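Local structure of putative solute-binding component of ABC transporter (Clostridium phytofermentans, 4YS6) at residues I169-Y183 with S205-S217. The protein probably captures sugars such as glucose outside the cell and delivers them to an ABC transporter for uptake. Residues are numbered along the deposited sequence; the frame is centred on the assembly and turned at random.
With BGC (beta-D-glucopyranose), chain D.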
ATOM      1  N   ILE A 169       0.829  -9.615  13.690  1.00 13.19           N
ATOM      2  CA  ILE A 169       0.491  -8.443  12.892  1.00 10.84           C
ATOM      3  C   ILE A 169       1.739  -7.873  12.236  1.00 10.88           C
ATOM      4  O   ILE A 169       2.754  -7.714  12.904  1.00 12.82           O
ATOM      5  CB  ILE A 169      -0.134  -7.349  13.764  1.00 11.92           C
ATOM      6  CG1 ILE A 169      -1.396  -7.835  14.482  1.00 13.05           C
ATOM      7  CG2 ILE A 169      -0.466  -6.121  12.933  1.00 15.45           C
ATOM      8  CD1 ILE A 169      -1.733  -6.985  15.698  1.00 16.97           C
ATOM      9  N   PHE A 170       1.635  -7.596  10.940  1.00 11.23           N
ATOM     10  CA  PHE A 170       2.722  -6.986  10.153  1.00 13.51           C
ATOM     11  C   PHE A 170       2.151  -5.841   9.354  1.00 13.21           C
ATOM     12  O   PHE A 170       1.288  -6.081   8.504  1.00 14.84           O
ATOM     13  CB  PHE A 170       3.353  -7.983   9.200  1.00 15.28           C
ATOM     14  CG  PHE A 170       4.182  -9.033   9.876  1.00 10.54           C
ATOM     15  CD1 PHE A 170       3.577 -10.021  10.639  1.00 12.45           C
ATOM     16  CD2 PHE A 170       5.566  -9.038   9.740  1.00 15.19           C
ATOM     17  CE1 PHE A 170       4.353 -10.972  11.284  1.00 15.01           C
ATOM     18  CE2 PHE A 170       6.331  -9.998  10.369  1.00 14.87           C
ATOM     19  CZ  PHE A 170       5.719 -10.955  11.151  1.00 16.43           C
ATOM     20  N   THR A 171       2.574  -4.611   9.633  1.00 13.16           N
ATOM     21  CA  THR A 171       2.153  -3.499   8.784  1.00 14.01           C
ATOM     22  C   THR A 171       3.364  -2.870   8.061  1.00 16.18           C
ATOM     23  O   THR A 171       4.459  -3.452   7.990  1.00 13.00           O
ATOM     24  CB  THR A 171       1.328  -2.442   9.581  1.00 19.66           C
ATOM     25  OG1 THR A 171       0.626  -1.573   8.667  1.00 16.45           O
ATOM     26  CG2 THR A 171       2.199  -1.622  10.505  1.00 16.80           C
ATOM     27  N   GLY A 172       3.136  -1.718   7.449  1.00 12.95           N
ATOM     28  CA  GLY A 172       4.100  -1.160   6.535  1.00 12.82           C
ATOM     29  C   GLY A 172       5.089  -0.227   7.188  1.00 13.69           C
ATOM     30  O   GLY A 172       5.281  -0.225   8.409  1.00 15.00           O
ATOM     31  N   ASP A 173       5.732   0.583   6.353  1.00 14.80           N
ATOM     32  CA  ASP A 173       6.802   1.449   6.823  1.00 16.99           C
ATOM     33  C   ASP A 173       6.211   2.603   7.613  1.00 13.25           C
ATOM     34  O   ASP A 173       5.197   3.178   7.205  1.00 16.78           O
ATOM     35  CB  ASP A 173       7.612   1.972   5.654  1.00 17.03           C
ATOM     36  CG  ASP A 173       8.790   2.813   6.097  1.00 19.32           C
ATOM     37  OD1 ASP A 173       9.859   2.231   6.406  1.00 20.25           O
ATOM     38  OD2 ASP A 173       8.632   4.053   6.185  1.00 20.51           O
ATOM     39  N   PRO A 174       6.848   2.968   8.733  1.00 15.90           N
ATOM     40  CA  PRO A 174       6.267   4.045   9.538  1.00 17.11           C
ATOM     41  C   PRO A 174       6.318   5.432   8.873  1.00 18.66           C
ATOM     42  O   PRO A 174       5.671   6.353   9.338  1.00 24.08           O
ATOM     43  CB  PRO A 174       7.115   4.039  10.818  1.00 28.96           C
ATOM     44  CG  PRO A 174       8.001   2.860  10.752  1.00 24.92           C
ATOM     45  CD  PRO A 174       8.032   2.342   9.359  1.00 17.70           C
ATOM     46  N   GLY A 175       7.093   5.576   7.805  1.00 17.42           N
ATOM     47  CA  GLY A 175       7.169   6.837   7.075  1.00 16.74           C
ATOM     48  C   GLY A 175       6.119   6.946   5.973  1.00 17.77           C
ATOM     49  O   GLY A 175       6.067   7.946   5.254  1.00 18.39           O
ATOM     50  N   ASP A 176       5.310   5.906   5.839  1.00 14.71           N
ATOM     51  CA  ASP A 176       4.215   5.845   4.854  1.00 14.55           C
ATOM     52  C   ASP A 176       2.883   6.071   5.553  1.00 14.54           C
ATOM     53  O   ASP A 176       2.429   5.227   6.319  1.00 14.16           O
ATOM     54  CB  ASP A 176       4.239   4.487   4.167  1.00 14.04           C
ATOM     55  CG  ASP A 176       3.177   4.320   3.100  1.00 18.89           C
ATOM     56  OD1 ASP A 176       2.330   5.212   2.928  1.00 16.13           O
ATOM     57  OD2 ASP A 176       3.180   3.251   2.429  1.00 15.43           O
ATOM     58  N   ASN A 177       2.271   7.224   5.312  1.00 13.39           N
ATOM     59  CA  ASN A 177       1.009   7.551   5.972  1.00 13.73           C
ATOM     60  C   ASN A 177      -0.048   6.487   5.693  1.00 12.94           C
ATOM     61  O   ASN A 177      -0.921   6.240   6.533  1.00 16.95           O
ATOM     62  CB  ASN A 177       0.517   8.937   5.536  1.00 13.03           C
ATOM     63  CG  ASN A 177      -0.609   9.463   6.394  1.00 14.59           C
ATOM     64  OD1 ASN A 177      -0.465   9.651   7.613  1.00 17.76           O
ATOM     65  ND2 ASN A 177      -1.736   9.763   5.758  1.00 14.97           N
ATOM     66  N   ASN A 178       0.022   5.832   4.541  1.00 10.44           N
ATOM     67  CA  ASN A 178      -0.934   4.766   4.276  1.00  9.88           C
ATOM     68  C   ASN A 178      -0.911   3.637   5.289  1.00 14.59           C
ATOM     69  O   ASN A 178      -1.953   3.030   5.562  1.00 13.01           O
ATOM     70  CB  ASN A 178      -0.726   4.143   2.915  1.00 10.70           C
ATOM     71  CG  ASN A 178      -1.023   5.095   1.775  1.00 16.75           C
ATOM     72  OD1 ASN A 178      -1.500   6.216   1.961  1.00 19.22           O
ATOM     73  ND2 ASN A 178      -0.783   4.622   0.581  1.00 12.94           N
ATOM     74  N   ALA A 179       0.261   3.342   5.836  1.00 14.68           N
ATOM     75  CA  ALA A 179       0.374   2.230   6.764  1.00 16.08           C
ATOM     76  C   ALA A 179      -0.501   2.500   7.983  1.00 13.09           C
ATOM     77  O   ALA A 179      -1.102   1.579   8.525  1.00 13.28           O
ATOM     78  CB  ALA A 179       1.830   2.000   7.171  1.00 10.99           C
ATOM     79  N   ARG A 180      -0.584   3.769   8.404  1.00 12.36           N
ATOM     80  CA  ARG A 180      -1.416   4.166   9.537  1.00 16.77           C
ATOM     81  C   ARG A 180      -2.874   3.860   9.276  1.00 13.78           C
ATOM     82  O   ARG A 180      -3.598   3.414  10.154  1.00 14.62           O
ATOM     83  CB  ARG A 180      -1.287   5.667   9.839  1.00 18.64           C
ATOM     84  CG  ARG A 180       0.070   6.117  10.302  1.00 33.24           C
ATOM     85  CD  ARG A 180      -0.031   7.499  10.971  1.00 44.35           C
ATOM     86  NE  ARG A 180      -0.663   8.525  10.128  1.00 58.79           N
ATOM     87  CZ  ARG A 180      -1.818   9.148  10.391  1.00 59.74           C
ATOM     88  NH1 ARG A 180      -2.525   8.868  11.479  1.00 61.10           N
ATOM     89  NH2 ARG A 180      -2.275  10.074   9.553  1.00 52.46           N
ATOM     90  N   PHE A 181      -3.290   4.117   8.052  1.00 13.11           N
ATOM     91  CA  PHE A 181      -4.658   3.845   7.646  1.00 13.04           C
ATOM     92  C   PHE A 181      -4.966   2.360   7.481  1.00 13.28           C
ATOM     93  O   PHE A 181      -6.061   1.911   7.867  1.00 12.91           O
ATOM     94  CB  PHE A 181      -4.961   4.590   6.349  1.00 14.57           C
ATOM     95  CG  PHE A 181      -5.280   6.030   6.583  1.00 13.76           C
ATOM     96  CD1 PHE A 181      -4.292   6.923   6.955  1.00 15.00           C
ATOM     97  CD2 PHE A 181      -6.588   6.483   6.469  1.00 17.97           C
ATOM     98  CE1 PHE A 181      -4.598   8.235   7.209  1.00 18.77           C
ATOM     99  CE2 PHE A 181      -6.901   7.792   6.704  1.00 21.34           C
ATOM    100  CZ  PHE A 181      -5.915   8.674   7.078  1.00 19.45           C
ATOM    101  N   PHE A 182      -4.047   1.589   6.905  1.00 11.01           N
ATOM    102  CA  PHE A 182      -4.288   0.148   6.789  1.00 11.14           C
ATOM    103  C   PHE A 182      -4.387  -0.470   8.201  1.00 13.88           C
ATOM    104  O   PHE A 182      -5.256  -1.288   8.488  1.00 13.24           O
ATOM    105  CB  PHE A 182      -3.174  -0.556   6.013  1.00 10.51           C
ATOM    106  CG  PHE A 182      -2.945  -0.033   4.612  1.00 10.79           C
ATOM    107  CD1 PHE A 182      -3.995   0.343   3.791  1.00 12.47           C
ATOM    108  CD2 PHE A 182      -1.653   0.065   4.123  1.00 10.60           C
ATOM    109  CE1 PHE A 182      -3.758   0.808   2.529  1.00 14.15           C
ATOM    110  CE2 PHE A 182      -1.409   0.537   2.860  1.00 13.32           C
ATOM    111  CZ  PHE A 182      -2.466   0.888   2.052  1.00 13.11           C
ATOM    112  N   TYR A 183      -3.475  -0.069   9.087  1.00 12.40           N
ATOM    113  CA  TYR A 183      -3.454  -0.563  10.469  1.00 10.69           C
ATOM    114  C   TYR A 183      -4.712  -0.108  11.204  1.00 13.62           C
ATOM    115  O   TYR A 183      -5.373  -0.908  11.868  1.00 15.29           O
ATOM    116  CB  TYR A 183      -2.181  -0.069  11.167  1.00 12.37           C
ATOM    117  CG  TYR A 183      -2.085  -0.363  12.646  1.00 13.17           C
ATOM    118  CD1 TYR A 183      -1.500  -1.532  13.102  1.00 14.48           C
ATOM    119  CD2 TYR A 183      -2.552   0.538  13.570  1.00 16.61           C
ATOM    120  CE1 TYR A 183      -1.417  -1.799  14.458  1.00 15.15           C
ATOM    121  CE2 TYR A 183      -2.476   0.284  14.913  1.00 20.03           C
ATOM    122  CZ  TYR A 183      -1.901  -0.883  15.353  1.00 16.27           C
ATOM    123  OH  TYR A 183      -1.838  -1.120  16.718  1.00 17.66           O
ATOM    124  N   SER A 205       3.472  -7.898  20.361  1.00 16.66           N
ATOM    125  CA  SER A 205       3.584  -6.743  19.476  1.00 18.42           C
ATOM    126  C   SER A 205       2.269  -6.430  18.813  1.00 13.79           C
ATOM    127  O   SER A 205       1.839  -7.135  17.897  1.00 14.93           O
ATOM    128  CB  SER A 205       4.656  -6.991  18.425  1.00 19.71           C
ATOM    129  OG  SER A 205       5.894  -7.168  19.083  1.00 21.96           O
ATOM    130  N   VAL A 206       1.633  -5.371  19.293  1.00 14.61           N
ATOM    131  CA  VAL A 206       0.333  -4.948  18.785  1.00 14.53           C
ATOM    132  C   VAL A 206       0.373  -3.507  18.295  1.00 18.76           C
ATOM    133  O   VAL A 206      -0.218  -3.178  17.258  1.00 18.81           O
ATOM    134  CB  VAL A 206      -0.732  -5.080  19.851  1.00 16.27           C
ATOM    135  CG1 VAL A 206      -2.089  -4.584  19.347  1.00 21.12           C
ATOM    136  CG2 VAL A 206      -0.850  -6.531  20.329  1.00 22.39           C
ATOM    137  N   ALA A 207       1.049  -2.652  19.051  1.00 18.47           N
ATOM    138  CA  ALA A 207       1.173  -1.238  18.709  1.00 23.52           C
ATOM    139  C   ALA A 207       1.804  -1.021  17.347  1.00 16.34           C
ATOM    140  O   ALA A 207       2.668  -1.785  16.924  1.00 16.34           O
ATOM    141  CB  ALA A 207       1.977  -0.517  19.762  1.00 25.56           C
ATOM    142  N   PHE A 208       1.363   0.037  16.660  1.00 18.54           N
ATOM    143  CA  PHE A 208       1.815   0.330  15.302  1.00 16.55           C
ATOM    144  C   PHE A 208       3.329   0.308  15.214  1.00 16.00           C
ATOM    145  O   PHE A 208       3.887  -0.316  14.302  1.00 17.16           O
ATOM    146  CB  PHE A 208       1.292   1.696  14.844  1.00 15.93           C
ATOM    147  CG  PHE A 208       1.738   2.093  13.460  1.00 14.65           C
ATOM    148  CD1 PHE A 208       1.090   1.609  12.344  1.00 14.43           C
ATOM    149  CD2 PHE A 208       2.814   2.950  13.278  1.00 22.11           C
ATOM    150  CE1 PHE A 208       1.483   1.961  11.087  1.00 18.00           C
ATOM    151  CE2 PHE A 208       3.215   3.319  11.998  1.00 22.36           C
ATOM    152  CZ  PHE A 208       2.558   2.816  10.905  1.00 22.98           C
ATOM    153  N   GLU A 209       3.978   0.975  16.164  1.00 16.69           N
ATOM    154  CA  GLU A 209       5.434   1.059  16.189  1.00 20.40           C
ATOM    155  C   GLU A 209       6.106  -0.299  16.231  1.00 23.09           C
ATOM    156  O   GLU A 209       7.196  -0.471  15.671  1.00 25.11           O
ATOM    157  CB  GLU A 209       5.901   1.879  17.399  1.00 37.30           C
ATOM    158  CG  GLU A 209       5.418   1.318  18.742  1.00 60.16           C
ATOM    159  CD  GLU A 209       5.877   2.133  19.939  1.00 70.56           C
ATOM    160  OE1 GLU A 209       6.818   2.943  19.786  1.00 70.91           O
ATOM    161  OE2 GLU A 209       5.292   1.956  21.033  1.00 69.72           O
ATOM    162  N   LYS A 210       5.487  -1.246  16.931  1.00 17.35           N
ATOM    163  CA  LYS A 210       6.078  -2.569  17.129  1.00 18.59           C
ATOM    164  C   LYS A 210       5.843  -3.515  15.935  1.00 20.80           C
ATOM    165  O   LYS A 210       6.578  -4.481  15.753  1.00 17.84           O
ATOM    166  CB  LYS A 210       5.515  -3.221  18.385  1.00 16.83           C
ATOM    167  CG  LYS A 210       5.870  -2.529  19.706  1.00 23.36           C
ATOM    168  CD  LYS A 210       5.457  -3.422  20.886  1.00 42.74           C
ATOM    169  CE  LYS A 210       5.781  -2.822  22.262  1.00 58.21           C
ATOM    170  NZ  LYS A 210       4.975  -1.605  22.588  1.00 61.63           N
ATOM    171  N   VAL A 211       4.807  -3.262  15.144  1.00 15.65           N
ATOM    172  CA  VAL A 211       4.462  -4.172  14.047  1.00 15.26           C
ATOM    173  C   VAL A 211       4.791  -3.635  12.660  1.00 15.24           C
ATOM    174  O   VAL A 211       4.617  -4.343  11.653  1.00 12.82           O
ATOM    175  CB  VAL A 211       2.967  -4.541  14.094  1.00 15.35           C
ATOM    176  CG1 VAL A 211       2.673  -5.246  15.402  1.00 18.48           C
ATOM    177  CG2 VAL A 211       2.075  -3.322  13.954  1.00 14.45           C
ATOM    178  N   ALA A 212       5.267  -2.391  12.605  1.00 15.26           N
ATOM    179  CA  ALA A 212       5.639  -1.755  11.352  1.00 14.97           C
ATOM    180  C   ALA A 212       6.846  -2.444  10.737  1.00 17.41           C
ATOM    181  O   ALA A 212       7.720  -2.907  11.442  1.00 21.99           O
ATOM    182  CB  ALA A 212       5.948  -0.284  11.573  1.00 20.30           C
ATOM    183  N   THR A 213       6.871  -2.521   9.415  1.00 14.95           N
ATOM    184  CA  THR A 213       7.949  -3.206   8.699  1.00 15.78           C
ATOM    185  C   THR A 213       8.711  -2.182   7.875  1.00 14.73           C
ATOM    186  O   THR A 213       8.200  -1.658   6.892  1.00 13.85           O
ATOM    187  CB  THR A 213       7.418  -4.329   7.763  1.00 16.23           C
ATOM    188  OG1 THR A 213       6.546  -5.217   8.481  1.00 16.30           O
ATOM    189  CG2 THR A 213       8.592  -5.160   7.167  1.00 16.63           C
ATOM    190  N   ALA A 214       9.953  -1.919   8.262  1.00 15.44           N
ATOM    191  CA  ALA A 214      10.781  -0.955   7.544  1.00 17.33           C
ATOM    192  C   ALA A 214      10.869  -1.213   6.032  1.00 18.63           C
ATOM    193  O   ALA A 214      11.141  -2.336   5.583  1.00 17.64           O
ATOM    194  CB  ALA A 214      12.178  -0.950   8.153  1.00 22.28           C
ATOM    195  N   GLY A 215      10.608  -0.164   5.245  1.00 16.64           N
ATOM    196  CA  GLY A 215      10.648  -0.246   3.802  1.00 17.89           C
ATOM    197  C   GLY A 215       9.646  -1.168   3.153  1.00 14.50           C
ATOM    198  O   GLY A 215       9.789  -1.483   1.972  1.00 16.95           O
ATOM    199  N   TRP A 216       8.637  -1.616   3.909  1.00 12.14           N
ATOM    200  CA  TRP A 216       7.702  -2.622   3.429  1.00 11.38           C
ATOM    201  C   TRP A 216       8.445  -3.887   2.965  1.00 14.14           C
ATOM    202  O   TRP A 216       7.967  -4.643   2.086  1.00 14.79           O
ATOM    203  CB  TRP A 216       6.858  -2.073   2.287  1.00 14.23           C
ATOM    204  CG  TRP A 216       5.842  -1.011   2.631  1.00 13.39           C
ATOM    205  CD1 TRP A 216       5.966   0.345   2.509  1.00 14.29           C
ATOM    206  CD2 TRP A 216       4.505  -1.248   3.086  1.00 11.13           C
ATOM    207  NE1 TRP A 216       4.783   0.953   2.847  1.00 13.23           N
ATOM    208  CE2 TRP A 216       3.879  -0.001   3.224  1.00 13.55           C
ATOM    209  CE3 TRP A 216       3.779  -2.407   3.398  1.00 11.24           C
ATOM    210  CZ2 TRP A 216       2.545   0.123   3.647  1.00 12.31           C
ATOM    211  CZ3 TRP A 216       2.468  -2.275   3.824  1.00 15.64           C
ATOM    212  CH2 TRP A 216       1.868  -1.031   3.931  1.00 14.04           C
ATOM    213  N   SER A 217       9.611  -4.117   3.575  1.00 14.26           N
ATOM    214  CA  SER A 217      10.535  -5.127   3.093  1.00 15.39           C
ATOM    215  C   SER A 217      10.095  -6.565   3.350  1.00 17.16           C
ATOM    216  O   SER A 217       9.835  -6.971   4.481  1.00 14.79           O
ATOM    217  CB  SER A 217      11.911  -4.897   3.729  1.00 18.71           C
ATOM    218  OG  SER A 217      12.771  -5.993   3.479  1.00 17.42           O
TER
HETATM  219  C2  BGC D 403       0.682   1.205  -0.994  1.00 10.88           C
HETATM  220  C3  BGC D 403       0.556  -0.283  -1.043  1.00 12.91           C
HETATM  221  C4  BGC D 403       1.853  -0.958  -1.211  1.00 10.44           C
HETATM  222  C5  BGC D 403       2.869  -0.505  -0.208  1.00 11.03           C
HETATM  223  C6  BGC D 403       4.270  -1.011  -0.479  1.00 13.09           C
HETATM  224  C1  BGC D 403       1.617   1.600   0.167  1.00 12.38           C
HETATM  225  O1  BGC D 403       1.792   2.874   0.254  1.00 17.69           O
HETATM  226  O2  BGC D 403      -0.594   1.795  -0.785  1.00 11.78           O
HETATM  227  O3  BGC D 403      -0.353  -0.590  -2.167  1.00 12.38           O
HETATM  228  O4  BGC D 403       1.733  -2.390  -1.025  1.00 12.51           O
HETATM  229  O5  BGC D 403       2.912   0.953  -0.248  1.00 12.54           O
HETATM  230  O6  BGC D 403       4.638  -0.853  -1.841  1.00 12.98           O
HETATM  231  O   HOH W   1       2.510  -9.100  15.989  1.00 14.55           O
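Trp216 lies between the backbone of Gly172 and the bound glucose. Its CB is already near C6 of the sugar. From there CG, anti to the carbonyl carbon (chi1 -70°), leads into an indole with one face over Gly172 CA and Asp173 N; Gly172, having no side chain, lets the ring lie flat against the main chain. C5 of glucose lies over the centre of the opposite face with C6 beside it, 3.5 Å from Trp216 CG; such C-H-against-indole packing is common in sugar-binding proteins. Trp216 NE1 donates a somewhat bent bond to Asp176 OD2 (2.8 Å), which accepts it on its anti lone pair. CE3 and CZ3 lie over Gly172 CA, CZ2 nears the Ala179 methyl, and Trp216 CH2 meets Phe182 CD2 edge to edge at 3.7 Å, the side chains crossing at about a right angle. Asp176 OD2 also accepts from BGC O1 at 2.6 Å, while OD1 caps helix 177-195 through Asn178 N, so one carboxylate ties ring, sugar and helix start together. Asp173 OD1 takes an almost straight bond from Gly215 N (2.8 Å, 176°), and its OD2 closes an Asx turn onto Gly175 N.

Farther from the sugar, Phe208 turns its edge to the face of Tyr183, planes 78° apart; its CE1 meets the Thr171 methyl CG2, CE2 Pro174, and CZ the Ala179 methyl. The Tyr183 hydroxyl donates to Val206 O, and the Thr213 hydroxyl to Thr171 O, nearly in line with the C=O bond.

Asp176, Asn178 (ND2 donating to BGC O2), Phe182 and Trp216 thus line the pocket from one lobe, where strand 165-170 runs beside strand 241-244 in a parallel sheet, Phe170 packs on helix 218-232, and Asn178 and Phe182 touch helix 141-155.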